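Local coordinates for chitinase (Chromobacterium violaceum, PDB 4TXG), which probably binds chitin and hydrolyses the O-glycosyl bonds of this polysaccharide, as a glycoside hydrolase of family 18, at residues Y447-G451 / L452-R456; N520-W523 / H524-L528. One frame throughout, in Å; residues are numbered along the deposited sequence.

In the fold
Both contacts are local ones within the glycoside hydrolase family 18 part of the chain. Contact 1 comes first. It forms the turn from helix 441-448 into strand 457-462, one of eight parallel strands that close into the TIM barrel. Contact 2 starts helix 522-530. This helix lies in the long chain excursion between strand 457-462 and the last barrel strand, 599-603. The centres of contact 1 and contact 2 are 34 Å apart, so they do not meet. Contact 1 lies where the barrel meets the C-terminal beta domain. Contact 2 packs against loops of the excursion and strands 609-612 and 621-624. The two thus belong to separate parts of the fold.

Contact 1 of 2, residues Y447-G451 / L452-R456; sequences YYRGG and LPASR
Y448 and R449 meet L452 as helix 441-448 gives way to the loop before strand 457-462. Two turn bonds of i to i-3 spacing follow: G450 N donates to Y447 O at 3.1 Å and G451 N to Y448 O at 3.2 Å. L452 N then lies 3.1 Å from the same Y448 O. A 3-10 segment follows at 454-455, with a bond from R456 N to P453 O. R449 folds back over this turn. Its chain bends at chi2 and chi3 (-70° and -76°), which returns the guanidinium to the backbone of 452-454. R449 NH1 probably bonds to L452 O at the edge of the group, near its plane. The modelled 2.4 Å between R449 NH1 and L452 O is doubtful as a length. A454 N lies over one guanidinium face, offset toward the rim, and A454 CB is 3.8 Å from R449 NE. On L452, CD2 sits over the centre of the R456 guanidinium, 3.2 Å above its plane. R456 NH1 also donates to a water, 2.9 Å away, that donates in turn to G451 O. R456 NH2 bonds to L389 O on the barrel side. S764 OG and S767 OG bond to Y447 O and G450 O, which links the turn to the C-terminal domain. The water bridge from R456 thus satisfies G451 O within the turn.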
loop_
_atom_site.group_PDB
_atom_site.type_symbol
_atom_site.label_atom_id
_atom_site.label_comp_id
_atom_site.label_asym_id
_atom_site.label_seq_id
_atom_site.Cartn_x
_atom_site.Cartn_y
_atom_site.Cartn_z
ATOM N N TYR A 447 0.216 -3.309 11.314
ATOM C CA TYR A 447 1.380 -2.428 11.276
ATOM C C TYR A 447 0.933 -0.974 11.046
ATOM O O TYR A 447 1.335 -0.061 11.775
ATOM C CB TYR A 447 2.381 -2.860 10.173
ATOM C CG TYR A 447 3.440 -1.804 9.912
ATOM C CD1 TYR A 447 3.203 -0.762 9.018
ATOM C CD2 TYR A 447 4.661 -1.819 10.591
ATOM C CE1 TYR A 447 4.144 0.224 8.804
ATOM C CE2 TYR A 447 5.608 -0.831 10.370
ATOM C CZ TYR A 447 5.336 0.189 9.473
ATOM O OH TYR A 447 6.280 1.191 9.228
ATOM N N TYR A 448 0.107 -0.759 10.030
ATOM C CA TYR A 448 -0.243 0.614 9.652
ATOM C C TYR A 448 -1.139 1.304 10.683
ATOM O O TYR A 448 -1.161 2.533 10.756
ATOM C CB TYR A 448 -0.874 0.634 8.245
ATOM C CG TYR A 448 0.236 0.498 7.216
ATOM C CD1 TYR A 448 1.052 1.577 6.913
ATOM C CD2 TYR A 448 0.511 -0.722 6.604
ATOM C CE1 TYR A 448 2.107 1.461 6.020
ATOM C CE2 TYR A 448 1.570 -0.849 5.699
ATOM C CZ TYR A 448 2.357 0.250 5.410
ATOM O OH TYR A 448 3.420 0.157 4.521
ATOM N N ARG A 449 -1.840 0.532 11.512
ATOM C CA ARG A 449 -2.648 1.141 12.569
ATOM C C ARG A 449 -1.800 1.801 13.652
ATOM O O ARG A 449 -2.322 2.541 14.488
ATOM C CB ARG A 449 -3.571 0.105 13.208
ATOM C CG ARG A 449 -4.716 -0.306 12.300
ATOM C CD ARG A 449 -5.721 0.849 12.143
ATOM N NE ARG A 449 -6.517 0.955 13.362
ATOM C CZ ARG A 449 -6.267 1.804 14.337
ATOM N NH1 ARG A 449 -5.262 2.663 14.226
ATOM N NH2 ARG A 449 -7.026 1.809 15.418
ATOM N N GLY A 450 -0.503 1.516 13.661
ATOM C CA GLY A 450 0.378 2.173 14.603
ATOM C C GLY A 450 0.347 3.678 14.414
ATOM O O GLY A 450 0.426 4.432 15.386
ATOM N N GLY A 451 0.215 4.120 13.164
ATOM C CA GLY A 451 0.287 5.542 12.858
ATOM C C GLY A 451 -0.919 6.099 12.117
ATOM O O GLY A 451 -0.914 7.267 11.725
ATOM N N LEU A 452 -1.943 5.265 11.924
ATOM C CA LEU A 452 -3.169 5.644 11.197
ATOM C C LEU A 452 -4.429 5.088 11.861
ATOM O O LEU A 452 -4.415 3.969 12.364
ATOM C CB LEU A 452 -3.140 5.125 9.751
ATOM C CG LEU A 452 -2.146 5.747 8.756
ATOM C CD1 LEU A 452 -2.172 4.962 7.449
ATOM C CD2 LEU A 452 -2.468 7.215 8.519
ATOM N N PRO A 453 -5.535 5.846 11.821
ATOM C CA PRO A 453 -6.822 5.231 12.164
ATOM C C PRO A 453 -7.255 4.259 11.068
ATOM O O PRO A 453 -6.798 4.400 9.928
ATOM C CB PRO A 453 -7.775 6.426 12.233
ATOM C CG PRO A 453 -7.194 7.387 11.200
ATOM C CD PRO A 453 -5.682 7.242 11.376
ATOM N N ALA A 454 -8.122 3.304 11.400
ATOM C CA ALA A 454 -8.569 2.309 10.428
ATOM C C ALA A 454 -9.173 2.967 9.194
ATOM O O ALA A 454 -9.024 2.464 8.081
ATOM C CB ALA A 454 -9.580 1.346 11.071
ATOM N N SER A 455 -9.824 4.108 9.394
ATOM C CA SER A 455 -10.477 4.826 8.298
ATOM C C SER A 455 -9.504 5.315 7.214
ATOM O O SER A 455 -9.923 5.624 6.102
ATOM C CB SER A 455 -11.268 6.020 8.852
ATOM O OG SER A 455 -10.411 6.910 9.559
ATOM N N ARG A 456 -8.210 5.377 7.526
ATOM C CA ARG A 456 -7.235 5.865 6.553
ATOM C C ARG A 456 -6.359 4.736 6.023
ATOM O O ARG A 456 -5.311 4.986 5.439
ATOM C CB ARG A 456 -6.372 6.992 7.170
ATOM C CG ARG A 456 -7.188 8.289 7.360
ATOM C CD ARG A 456 -6.491 9.390 8.169
ATOM N NE ARG A 456 -5.192 9.760 7.615
ATOM C CZ ARG A 456 -4.144 10.075 8.368
ATOM N NH1 ARG A 456 -4.266 10.080 9.692
ATOM N NH2 ARG A 456 -2.976 10.378 7.809
HETATM O O HOH W 1 -1.599 9.853 10.707
#

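Contact 2 of 2, residues N520-W523 / H524-L528; sequences NPMW and HAKNL
H524 turns its ring back toward N520 because CG is anti to the backbone N (chi1 -177°), while CG of N520 stands beside its own backbone N. This is the N-terminus of helix 522-530, with P521 at the N-cap position. N520 OD1 comes to the edge of the imidazole, near its plane, 3.3 Å from H524 CD2. The amide and ring planes are 43° apart. Outside bonds hold both groups: Y536 OH and I501 O at the two ring nitrogens, and D502 O, T465 OG1 and I504 N at the N520 amide. P521 O starts the helix. It takes A525 N at 3.3 Å and a weak bond from H524 N. The next two helical bonds follow, K526 N to M522 O at 2.9 Å and N527 N to W523 O at 3.0 Å. The pyrrolidine of P521 lies against one face of the indole of W523, with P521 CG 3.3 Å from the ring plane, over its centre. W523 has chi1 at 29°, well off a staggered position, which suggests some strain. W523 NE1, on the five-membered ring, donates to A606 O. M522 bends at chi2 and chi3 along the helix surface. M522 SD is 3.8 Å from A525 CB. K526 NZ reaches on to salt bridges with E529 and D581, while lower on the same side chain K526 CE lies 4.1 Å from M522 CE.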
loop_
_atom_site.group_PDB
_atom_site.type_symbol
_atom_site.label_atom_id
_atom_site.label_comp_id
_atom_site.label_asym_id
_atom_site.label_seq_id
_atom_site.Cartn_x
_atom_site.Cartn_y
_atom_site.Cartn_z
ATOM N N ASN A 520 -1.131 -14.318 -14.645
ATOM C CA ASN A 520 -2.335 -14.406 -15.467
ATOM C C ASN A 520 -3.431 -13.520 -14.897
ATOM O O ASN A 520 -3.487 -13.335 -13.689
ATOM C CB ASN A 520 -2.876 -15.843 -15.519
ATOM C CG ASN A 520 -1.831 -16.859 -15.932
ATOM O OD1 ASN A 520 -1.556 -17.030 -17.120
ATOM N ND2 ASN A 520 -1.263 -17.555 -14.952
ATOM N N PRO A 521 -4.338 -13.023 -15.750
ATOM C CA PRO A 521 -5.557 -12.403 -15.220
ATOM C C PRO A 521 -6.434 -13.479 -14.596
ATOM O O PRO A 521 -6.325 -14.637 -15.010
ATOM C CB PRO A 521 -6.214 -11.799 -16.463
ATOM C CG PRO A 521 -5.766 -12.694 -17.588
ATOM C CD PRO A 521 -4.335 -13.074 -17.224
ATOM N N MET A 522 -7.289 -13.128 -13.637
ATOM C CA MET A 522 -8.085 -14.167 -12.990
ATOM C C MET A 522 -9.092 -14.826 -13.947
ATOM O O MET A 522 -9.482 -15.981 -13.727
ATOM C CB MET A 522 -8.796 -13.613 -11.745
ATOM C CG MET A 522 -7.962 -13.775 -10.450
ATOM S SD MET A 522 -7.355 -15.464 -10.216
ATOM C CE MET A 522 -8.895 -16.370 -10.215
ATOM N N TRP A 523 -9.505 -14.141 -15.018
ATOM C CA TRP A 523 -10.366 -14.835 -15.982
ATOM C C TRP A 523 -9.633 -16.010 -16.621
ATOM O O TRP A 523 -10.235 -17.056 -16.884
ATOM C CB TRP A 523 -10.906 -13.917 -17.094
ATOM C CG TRP A 523 -10.077 -12.714 -17.522
ATOM C CD1 TRP A 523 -10.057 -11.478 -16.924
ATOM C CD2 TRP A 523 -9.239 -12.603 -18.688
ATOM N NE1 TRP A 523 -9.236 -10.628 -17.623
ATOM C CE2 TRP A 523 -8.718 -11.290 -18.705
ATOM C CE3 TRP A 523 -8.858 -13.493 -19.700
ATOM C CZ2 TRP A 523 -7.836 -10.842 -19.696
ATOM C CZ3 TRP A 523 -7.990 -13.048 -20.689
ATOM C CH2 TRP A 523 -7.485 -11.733 -20.677
ATOM N N HIS A 524 -8.335 -15.860 -16.862
ATOM C CA HIS A 524 -7.612 -16.966 -17.465
ATOM C C HIS A 524 -7.469 -18.109 -16.458
ATOM O O HIS A 524 -7.632 -19.270 -16.822
ATOM C CB HIS A 524 -6.239 -16.529 -17.992
ATOM C CG HIS A 524 -5.501 -17.636 -18.686
ATOM N ND1 HIS A 524 -6.020 -18.300 -19.770
ATOM C CD2 HIS A 524 -4.302 -18.212 -18.422
ATOM C CE1 HIS A 524 -5.164 -19.236 -20.162
ATOM N NE2 HIS A 524 -4.123 -19.206 -19.353
ATOM N N ALA A 525 -7.208 -17.784 -15.190
ATOM C CA ALA A 525 -7.151 -18.808 -14.149
ATOM C C ALA A 525 -8.489 -19.543 -14.002
ATOM O O ALA A 525 -8.520 -20.740 -13.726
ATOM C CB ALA A 525 -6.738 -18.185 -12.815
ATOM N N LYS A 526 -9.592 -18.823 -14.184
ATOM C CA LYS A 526 -10.911 -19.446 -14.121
ATOM C C LYS A 526 -11.133 -20.387 -15.311
ATOM O O LYS A 526 -11.757 -21.442 -15.162
ATOM C CB LYS A 526 -12.011 -18.375 -14.045
ATOM C CG LYS A 526 -12.124 -17.737 -12.649
ATOM C CD LYS A 526 -12.760 -18.740 -11.690
ATOM C CE LYS A 526 -12.334 -18.559 -10.241
ATOM N NZ LYS A 526 -12.873 -19.685 -9.385
ATOM N N ASN A 527 -10.630 -20.018 -16.485
ATOM C CA ASN A 527 -10.689 -20.928 -17.629
ATOM C C ASN A 527 -9.825 -22.177 -17.420
ATOM O O ASN A 527 -10.245 -23.284 -17.751
ATOM C CB ASN A 527 -10.280 -20.211 -18.918
ATOM C CG ASN A 527 -11.391 -19.318 -19.454
ATOM O OD1 ASN A 527 -12.576 -19.598 -19.250
ATOM N ND2 ASN A 527 -11.016 -18.243 -20.145
ATOM N N LEU A 528 -8.630 -22.010 -16.861
ATOM C CA LEU A 528 -7.769 -23.173 -16.631
ATOM C C LEU A 528 -8.451 -24.162 -15.693
ATOM O O LEU A 528 -8.398 -25.375 -15.909
ATOM C CB LEU A 528 -6.412 -22.749 -16.060
ATOM C CG LEU A 528 -5.508 -21.995 -17.040
ATOM C CD1 LEU A 528 -4.189 -21.632 -16.373
ATOM C CD2 LEU A 528 -5.271 -22.825 -18.306
#